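Local coordinates for cell division control protein 45 cdc45 putative (Entamoeba histolytica, PDB 6CC2) that is probably a subunit of the Cdc45-MCM-GINS (CMG) replicative helicase, which unwinds DNA during chromosome replication, at residues 203-208 / 227-232; 209-212 / 216-219; 297-302 / 326-331. All coordinates share one frame; numbering follows the deposited sequence.

How the contacts relate
Contacts 1 and 2 belong to one helix-loop-helix unit: both use helix 199-213, contact 1 pairing its middle with helix 219-233 and contact 2 folding its end onto the loop between the two helices. Their centres are 13 Å apart, and they touch where V208 CG2 lies 3.6 Å from I217 CD1. Contact 3 comes later in the chain and joins helices 288-298 and 315-331. Its centre is 31 Å from that of contact 1 and 26 Å from that of contact 2, with the nearest atoms about 18 and 12 Å away. A 1,2-ethanediol, probably from the crystallisation liquor, lies about 4 Å from the side chain of I217.

Contact 1: 203-208 / 227-232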
loop_
_atom_site.group_PDB
_atom_site.type_symbol
_atom_site.label_atom_id
_atom_site.label_comp_id
_atom_site.label_asym_id
_atom_site.label_seq_id
_atom_site.Cartn_x
_atom_site.Cartn_y
_atom_site.Cartn_z
ATOM N N TYR A 203 -6.813 14.135 0.086
ATOM C CA TYR A 203 -6.007 13.197 -0.702
ATOM C C TYR A 203 -4.676 12.941 -0.011
ATOM O O TYR A 203 -4.250 11.798 0.133
ATOM C CB TYR A 203 -5.817 13.762 -2.110
ATOM C CG TYR A 203 -7.132 14.044 -2.828
ATOM C CD1 TYR A 203 -8.246 13.262 -2.622
ATOM C CD2 TYR A 203 -7.239 15.109 -3.714
ATOM C CE1 TYR A 203 -9.452 13.524 -3.265
ATOM C CE2 TYR A 203 -8.436 15.388 -4.369
ATOM C CZ TYR A 203 -9.540 14.581 -4.136
ATOM O OH TYR A 203 -10.731 14.822 -4.758
ATOM N N ALA A 204 -4.010 14.004 0.449
ATOM C CA ALA A 204 -2.732 13.809 1.119
ATOM C C ALA A 204 -2.889 12.963 2.375
ATOM O O ALA A 204 -1.999 12.153 2.711
ATOM C CB ALA A 204 -2.107 15.167 1.469
ATOM N N ALA A 205 -3.979 13.161 3.128
ATOM C CA ALA A 205 -4.218 12.323 4.297
ATOM C C ALA A 205 -4.338 10.854 3.912
ATOM O O ALA A 205 -3.763 9.978 4.579
ATOM C CB ALA A 205 -5.486 12.780 5.035
ATOM N N ILE A 206 -5.047 10.563 2.807
ATOM C CA ILE A 206 -5.173 9.189 2.328
ATOM C C ILE A 206 -3.809 8.618 1.984
ATOM O O ILE A 206 -3.514 7.446 2.279
ATOM C CB ILE A 206 -6.135 9.127 1.124
ATOM C CG1 ILE A 206 -7.548 9.466 1.619
ATOM C CG2 ILE A 206 -6.069 7.754 0.432
ATOM C CD1 ILE A 206 -8.556 9.652 0.544
ATOM N N GLY A 207 -2.955 9.441 1.360
ATOM C CA GLY A 207 -1.619 8.976 0.993
ATOM C C GLY A 207 -0.766 8.581 2.188
ATOM O O GLY A 207 -0.106 7.542 2.164
ATOM N N VAL A 208 -0.762 9.390 3.250
ATOM C CA VAL A 208 0.054 9.048 4.398
ATOM C C VAL A 208 -0.579 7.906 5.191
ATOM O O VAL A 208 0.126 7.089 5.768
ATOM C CB VAL A 208 0.331 10.270 5.280
ATOM C CG1 VAL A 208 -0.898 10.734 6.011
ATOM C CG2 VAL A 208 1.456 9.940 6.282
ATOM N N GLN A 227 -0.526 16.414 12.074
ATOM C CA GLN A 227 -0.351 17.716 12.708
ATOM C C GLN A 227 -0.065 18.798 11.665
ATOM O O GLN A 227 -0.464 19.954 11.845
ATOM C CB GLN A 227 0.772 17.669 13.741
ATOM C CG GLN A 227 0.914 18.938 14.555
ATOM C CD GLN A 227 -0.279 19.184 15.456
ATOM O OE1 GLN A 227 -0.749 18.273 16.142
ATOM N NE2 GLN A 227 -0.787 20.409 15.447
ATOM N N TYR A 228 0.645 18.451 10.594
ATOM C CA TYR A 228 0.877 19.414 9.513
ATOM C C TYR A 228 -0.438 19.834 8.874
ATOM O O TYR A 228 -0.657 21.034 8.613
ATOM C CB TYR A 228 1.809 18.818 8.465
ATOM C CG TYR A 228 2.197 19.779 7.357
ATOM C CD1 TYR A 228 3.109 20.795 7.603
ATOM C CD2 TYR A 228 1.683 19.654 6.083
ATOM C CE1 TYR A 228 3.478 21.685 6.615
ATOM C CE2 TYR A 228 2.072 20.532 5.073
ATOM C CZ TYR A 228 2.957 21.538 5.355
ATOM O OH TYR A 228 3.344 22.431 4.370
ATOM N N PHE A 229 -1.335 18.865 8.641
ATOM C CA PHE A 229 -2.639 19.191 8.074
ATOM C C PHE A 229 -3.454 20.027 9.052
ATOM O O PHE A 229 -4.139 20.971 8.653
ATOM C CB PHE A 229 -3.411 17.927 7.725
ATOM C CG PHE A 229 -2.658 16.942 6.868
ATOM C CD1 PHE A 229 -1.743 17.365 5.929
ATOM C CD2 PHE A 229 -2.900 15.597 7.000
ATOM C CE1 PHE A 229 -1.047 16.441 5.158
ATOM C CE2 PHE A 229 -2.218 14.652 6.219
ATOM C CZ PHE A 229 -1.302 15.085 5.306
ATOM N N ILE A 230 -3.412 19.673 10.341
ATOM C CA ILE A 230 -4.137 20.438 11.361
ATOM C C ILE A 230 -3.667 21.880 11.384
ATOM O O ILE A 230 -4.477 22.814 11.510
ATOM C CB ILE A 230 -3.968 19.786 12.751
ATOM C CG1 ILE A 230 -4.738 18.459 12.813
ATOM C CG2 ILE A 230 -4.424 20.732 13.833
ATOM C CD1 ILE A 230 -4.432 17.637 14.061
ATOM N N ASP A 231 -2.348 22.090 11.306
ATOM C CA ASP A 231 -1.793 23.424 11.359
ATOM C C ASP A 231 -2.230 24.240 10.146
ATOM O O ASP A 231 -2.615 25.402 10.280
ATOM C CB ASP A 231 -0.260 23.364 11.420
ATOM C CG ASP A 231 0.270 22.885 12.780
ATOM O OD1 ASP A 231 -0.521 22.735 13.725
ATOM O OD2 ASP A 231 1.494 22.655 12.894
ATOM N N ASN A 232 -2.172 23.641 8.952
ATOM C CA ASN A 232 -2.462 24.430 7.758
ATOM C C ASN A 232 -3.956 24.678 7.564
ATOM O O ASN A 232 -4.333 25.703 6.961
ATOM C CB ASN A 232 -1.876 23.757 6.528
ATOM C CG ASN A 232 -0.390 24.008 6.393
ATOM O OD1 ASN A 232 0.031 25.047 5.889
ATOM N ND2 ASN A 232 0.415 23.064 6.871
#
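An antiparallel helical hairpin is closed here by one phenylalanine, F229, whose ring reaches from helix 219-233 to A204, A205 and V208 on helix 199-213. The axes of the short segments run 11.2 Å apart at 167°, a spacing that a large side chain on one helix and small ones on the other can bridge. F229 carries its CG anti to the carbonyl carbon (chi1 -52°), which sends the ring out to the neighbouring helix. Its far end then makes all the contacts. F229 CZ lies 3.9 Å from A204 CB, and F229 CE2 comes within 3.6 Å of A205 CA, close to the backbone itself. Alanine suits both positions because its single methyl lets the ring come this near. V208 meets the same ring at its edge, close to the ring plane, V208 CG1 standing 4.1 Å from F229 CE2; the two side chains approach from opposite directions.

The face where the two helices meet is buried. A204 also touches L187 of helix 182-192, while A205 meets A354 of helix 354-364, so the small residues serve other helices too.

Away from F229 the helix carries polar groups. N232 ND2 donates to Y228 O at 2.9 Å, from the opposite face of that carbonyl to the backbone N of N232, while K191 NZ bonds N232 OD1. The same amide nitrogen lies over the centre of the Y228 ring, 3.2 Å above its plane, and R184 makes a cation-pi contact with this ring. On the exposed side, Q227 NE2 reaches D231 OD1 at 2.9 Å, tilted above the carboxylate plane.

Contact 2: 209-212 / 216-219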
loop_
_atom_site.group_PDB
_atom_site.type_symbol
_atom_site.label_atom_id
_atom_site.label_comp_id
_atom_site.label_asym_id
_atom_site.label_seq_id
_atom_site.Cartn_x
_atom_site.Cartn_y
_atom_site.Cartn_z
ATOM N N CYS A 209 -1.914 7.822 5.222
ATOM C CA CYS A 209 -2.550 6.644 5.790
ATOM C C CYS A 209 -2.127 5.380 5.034
ATOM O O CYS A 209 -1.891 4.334 5.652
ATOM C CB CYS A 209 -4.072 6.778 5.747
ATOM S SG CYS A 209 -4.721 7.958 6.929
ATOM N N ASP A 210 -2.041 5.461 3.700
ATOM C CA ASP A 210 -1.554 4.321 2.906
ATOM C C ASP A 210 -0.151 3.913 3.348
ATOM O O ASP A 210 0.143 2.721 3.521
ATOM C CB ASP A 210 -1.573 4.674 1.418
ATOM C CG ASP A 210 -0.994 3.563 0.552
ATOM O OD1 ASP A 210 -1.436 2.399 0.701
ATOM O OD2 ASP A 210 -0.095 3.854 -0.295
ATOM N N GLN A 211 0.746 4.890 3.523
ATOM C CA GLN A 211 2.092 4.550 4.004
ATOM C C GLN A 211 2.044 3.806 5.333
ATOM O O GLN A 211 2.797 2.845 5.550
ATOM C CB GLN A 211 2.933 5.805 4.179
ATOM C CG GLN A 211 3.430 6.432 2.901
ATOM C CD GLN A 211 4.416 7.532 3.227
ATOM O OE1 GLN A 211 4.108 8.452 3.981
ATOM N NE2 GLN A 211 5.629 7.411 2.688
ATOM N N TYR A 212 1.202 4.248 6.257
ATOM C CA TYR A 212 1.166 3.611 7.578
ATOM C C TYR A 212 0.551 2.222 7.487
ATOM O O TYR A 212 1.089 1.255 8.042
ATOM C CB TYR A 212 0.400 4.505 8.575
ATOM C CG TYR A 212 0.327 3.959 9.968
ATOM C CD1 TYR A 212 1.452 3.925 10.806
ATOM C CD2 TYR A 212 -0.872 3.452 10.470
ATOM C CE1 TYR A 212 1.382 3.422 12.086
ATOM C CE2 TYR A 212 -0.955 2.951 11.765
ATOM C CZ TYR A 212 0.171 2.928 12.565
ATOM O OH TYR A 212 0.091 2.413 13.839
ATOM N N LYS A 216 5.237 1.232 5.918
ATOM C CA LYS A 216 6.366 2.003 5.421
ATOM C C LYS A 216 6.788 3.123 6.372
ATOM O O LYS A 216 7.946 3.570 6.312
ATOM C CB LYS A 216 6.013 2.609 4.058
ATOM C CG LYS A 216 5.838 1.555 2.986
ATOM C CD LYS A 216 5.325 2.118 1.693
ATOM C CE LYS A 216 5.189 0.995 0.648
ATOM N NZ LYS A 216 4.525 1.465 -0.591
ATOM N N ILE A 217 5.894 3.566 7.259
ATOM C CA ILE A 217 6.215 4.583 8.257
ATOM C C ILE A 217 5.669 4.155 9.603
ATOM O O ILE A 217 4.722 3.390 9.675
ATOM C CB ILE A 217 5.627 5.956 7.876
ATOM C CG1 ILE A 217 4.101 5.922 7.823
ATOM C CG2 ILE A 217 6.214 6.428 6.531
ATOM C CD1 ILE A 217 3.468 7.310 7.646
ATOM N N ASN A 218 6.250 4.711 10.666
ATOM C CA ASN A 218 5.781 4.426 12.014
ATOM C C ASN A 218 4.694 5.427 12.449
ATOM O O ASN A 218 4.315 6.357 11.720
ATOM C CB ASN A 218 6.953 4.394 13.010
ATOM C CG ASN A 218 7.654 5.738 13.185
ATOM O OD1 ASN A 218 7.097 6.805 12.937
ATOM N ND2 ASN A 218 8.909 5.678 13.644
ATOM N N ALA A 219 4.110 5.146 13.608
ATOM C CA ALA A 219 2.978 5.930 14.082
ATOM C C ALA A 219 3.370 7.373 14.388
ATOM O O ALA A 219 2.572 8.296 14.154
ATOM C CB ALA A 219 2.381 5.259 15.319
HETATM O O HOH W 1 2.486 3.618 0.276
HETATM O O HOH W 2 3.274 1.091 9.805
#
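Q211 O takes the backbone N-H of K216 in a 2.9 Å bond with an N-H...O angle of 161°, folding the chain back onto the end of helix 199-213. The CA atoms of Q211 and K216, and those of Y212 and I217, are each 5.2 Å apart. Beside this direct bond, a water donates to both Y212 O and I217 O, at 2.8 and 2.7 Å, so a second carbonyl of the last helical turn is joined to the loop through solvent.

I217 supplies the larger apolar side chain of segment 216-219. Its CG1 lies between the backbone N and the carbonyl carbon (chi1 63°), which lays the branch against the helix: I217 CD1 is 3.8 Å from Q211 CB. The two side chains cross at about a right angle. Q211 suits this place because its CB packs on the isoleucine and its amide lies beside I217 CG2, while NE2 still reaches S179 O.

Segment 216-219 runs from the loop of a helix-loop-helix hairpin into its second helix, with N218 as the N-cap: OD1 accepts from T221 N, a task for which a short asparagine is well suited.

Y212 has CG anti to its own N (chi1 -179°), and the ring extends along the loop toward A219. Y212 CE1 is 3.9 Å from A219 CB, a methyl small enough to sit beside the ring, and L339 of strand 338-344 touches both residues.

Stretched out fully, K216 brings NZ to a second water, which donates to D210 OD2 at 2.7 Å. D210 OD2 and K216 NZ remain 5.2 Å apart, bridged by the water and not in direct contact, and OD2 also accepts from D34 N.

Contact 3: 297-302 / 326-331; sequences ADMGIP and EGYSKF
With chi1 at -168°, D298 swings its carboxylate away from its own N toward helix 315-331, where Y328 (chi1 -64°) points its ring back. The site is the C-terminal end of helix 288-298, closed by a Schellman motif at G300, whose positive phi suits a residue without a side chain; G300 N bonds back to A297 O at 2.9 Å. Tyrosine suits the facing position on helix 315-331, being long enough to cross the gap and ending in a donor. Y328 OH donates to D298 OD2 at 2.6 Å, meeting that oxygen on its anti side, 20° out of the carboxylate plane. K324 NZ adds a long, weak ion pair to the same oxygen, which would probably help to stabilise its negative charge.

M299, present as selenomethionine, lines another part of the ring's edge in a Met-aromatic contact, with M299 SE 5.5 Å from the centroid of the Y328 ring. Its flexible, apolar chain bends at chi3 and also touches F321. M299 CG is 3.7 Å from Y328 CE2, and M299 SE is 4.1 Å from that same carbon.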
loop_
_atom_site.group_PDB
_atom_site.type_symbol
_atom_site.label_atom_id
_atom_site.label_comp_id
_atom_site.label_asym_id
_atom_site.label_seq_id
_atom_site.Cartn_x
_atom_site.Cartn_y
_atom_site.Cartn_z
ATOM N N ALA A 297 -16.719 -11.595 25.706
ATOM C CA ALA A 297 -17.491 -11.716 26.939
ATOM C C ALA A 297 -16.837 -10.950 28.082
ATOM O O ALA A 297 -17.539 -10.380 28.930
ATOM C CB ALA A 297 -17.664 -13.186 27.300
ATOM N N ASP A 298 -15.507 -10.922 28.122
ATOM C CA ASP A 298 -14.805 -10.160 29.143
ATOM C C ASP A 298 -15.133 -8.674 29.073
ATOM O O ASP A 298 -15.059 -7.978 30.092
ATOM C CB ASP A 298 -13.292 -10.351 28.993
ATOM C CG ASP A 298 -12.517 -9.827 30.191
ATOM O OD1 ASP A 298 -12.356 -10.585 31.170
ATOM O OD2 ASP A 298 -12.072 -8.657 30.160
HETATM N N MSE A 299 -15.466 -8.168 27.889
HETATM C CA MSE A 299 -15.821 -6.761 27.738
HETATM C C MSE A 299 -17.256 -6.493 28.184
HETATM O O MSE A 299 -17.678 -5.337 28.292
HETATM C CB MSE A 299 -15.637 -6.319 26.285
HETATM C CG MSE A 299 -14.212 -6.390 25.828
HETATM SE SE MSE A 299 -13.997 -5.578 24.066
HETATM C CE MSE A 299 -15.118 -6.736 23.066
ATOM N N GLY A 300 -17.994 -7.567 28.452
ATOM C CA GLY A 300 -19.393 -7.451 28.807
ATOM C C GLY A 300 -20.300 -7.142 27.647
ATOM O O GLY A 300 -21.385 -6.581 27.847
ATOM N N ILE A 301 -19.896 -7.494 26.434
ATOM C CA ILE A 301 -20.677 -7.225 25.231
ATOM C C ILE A 301 -21.222 -8.548 24.704
ATOM O O ILE A 301 -20.435 -9.441 24.364
ATOM C CB ILE A 301 -19.831 -6.520 24.164
ATOM C CG1 ILE A 301 -19.287 -5.197 24.712
ATOM C CG2 ILE A 301 -20.642 -6.293 22.896
ATOM C CD1 ILE A 301 -18.254 -4.538 23.814
ATOM N N PRO A 302 -22.535 -8.711 24.585
ATOM C CA PRO A 302 -23.062 -9.948 23.994
ATOM C C PRO A 302 -22.716 -10.050 22.511
ATOM O O PRO A 302 -22.516 -9.053 21.817
ATOM C CB PRO A 302 -24.580 -9.844 24.216
ATOM C CG PRO A 302 -24.850 -8.388 24.365
ATOM C CD PRO A 302 -23.606 -7.782 24.995
ATOM N N GLU A 326 -8.947 0.371 25.854
ATOM C CA GLU A 326 -7.934 1.225 26.453
ATOM C C GLU A 326 -7.079 0.432 27.430
ATOM O O GLU A 326 -5.845 0.479 27.366
ATOM C CB GLU A 326 -8.593 2.420 27.141
ATOM C CG GLU A 326 -9.126 3.472 26.175
ATOM C CD GLU A 326 -9.755 4.663 26.881
ATOM O OE1 GLU A 326 -9.693 4.722 28.128
ATOM O OE2 GLU A 326 -10.311 5.538 26.188
ATOM N N GLY A 327 -7.726 -0.326 28.328
ATOM C CA GLY A 327 -6.982 -1.155 29.265
ATOM C C GLY A 327 -6.205 -2.259 28.574
ATOM O O GLY A 327 -5.021 -2.467 28.848
ATOM N N TYR A 328 -6.858 -2.985 27.663
ATOM C CA TYR A 328 -6.158 -4.047 26.941
ATOM C C TYR A 328 -4.923 -3.495 26.231
ATOM O O TYR A 328 -3.886 -4.157 26.163
ATOM C CB TYR A 328 -7.083 -4.709 25.919
ATOM C CG TYR A 328 -8.282 -5.430 26.493
ATOM C CD1 TYR A 328 -8.267 -5.948 27.778
ATOM C CD2 TYR A 328 -9.427 -5.599 25.733
ATOM C CE1 TYR A 328 -9.370 -6.615 28.290
ATOM C CE2 TYR A 328 -10.523 -6.260 26.223
ATOM C CZ TYR A 328 -10.495 -6.763 27.504
ATOM O OH TYR A 328 -11.606 -7.415 27.980
ATOM N N SER A 329 -5.013 -2.272 25.713
ATOM C CA SER A 329 -3.917 -1.727 24.909
ATOM C C SER A 329 -2.677 -1.500 25.761
ATOM O O SER A 329 -1.556 -1.596 25.256
ATOM C CB SER A 329 -4.342 -0.420 24.241
ATOM O OG SER A 329 -4.438 0.621 25.192
ATOM N N LYS A 330 -2.857 -1.211 27.049
ATOM C CA LYS A 330 -1.710 -1.055 27.934
ATOM C C LYS A 330 -1.168 -2.411 28.368
ATOM O O LYS A 330 0.048 -2.588 28.484
ATOM C CB LYS A 330 -2.104 -0.211 29.158
ATOM C CG LYS A 330 -2.405 1.238 28.830
ATOM C CD LYS A 330 -2.901 2.010 30.053
ATOM C CE LYS A 330 -4.350 1.677 30.379
ATOM N NZ LYS A 330 -4.849 2.432 31.569
ATOM N N PHE A 331 -2.054 -3.378 28.600
ATOM C CA PHE A 331 -1.623 -4.699 29.048
ATOM C C PHE A 331 -0.878 -5.440 27.944
ATOM O O PHE A 331 0.179 -6.033 28.194
ATOM C CB PHE A 331 -2.841 -5.499 29.516
ATOM C CG PHE A 331 -2.502 -6.793 30.197
ATOM C CD1 PHE A 331 -2.227 -7.931 29.454
ATOM C CD2 PHE A 331 -2.476 -6.878 31.580
ATOM C CE1 PHE A 331 -1.913 -9.120 30.076
ATOM C CE2 PHE A 331 -2.165 -8.073 32.209
ATOM C CZ PHE A 331 -1.890 -9.198 31.446
#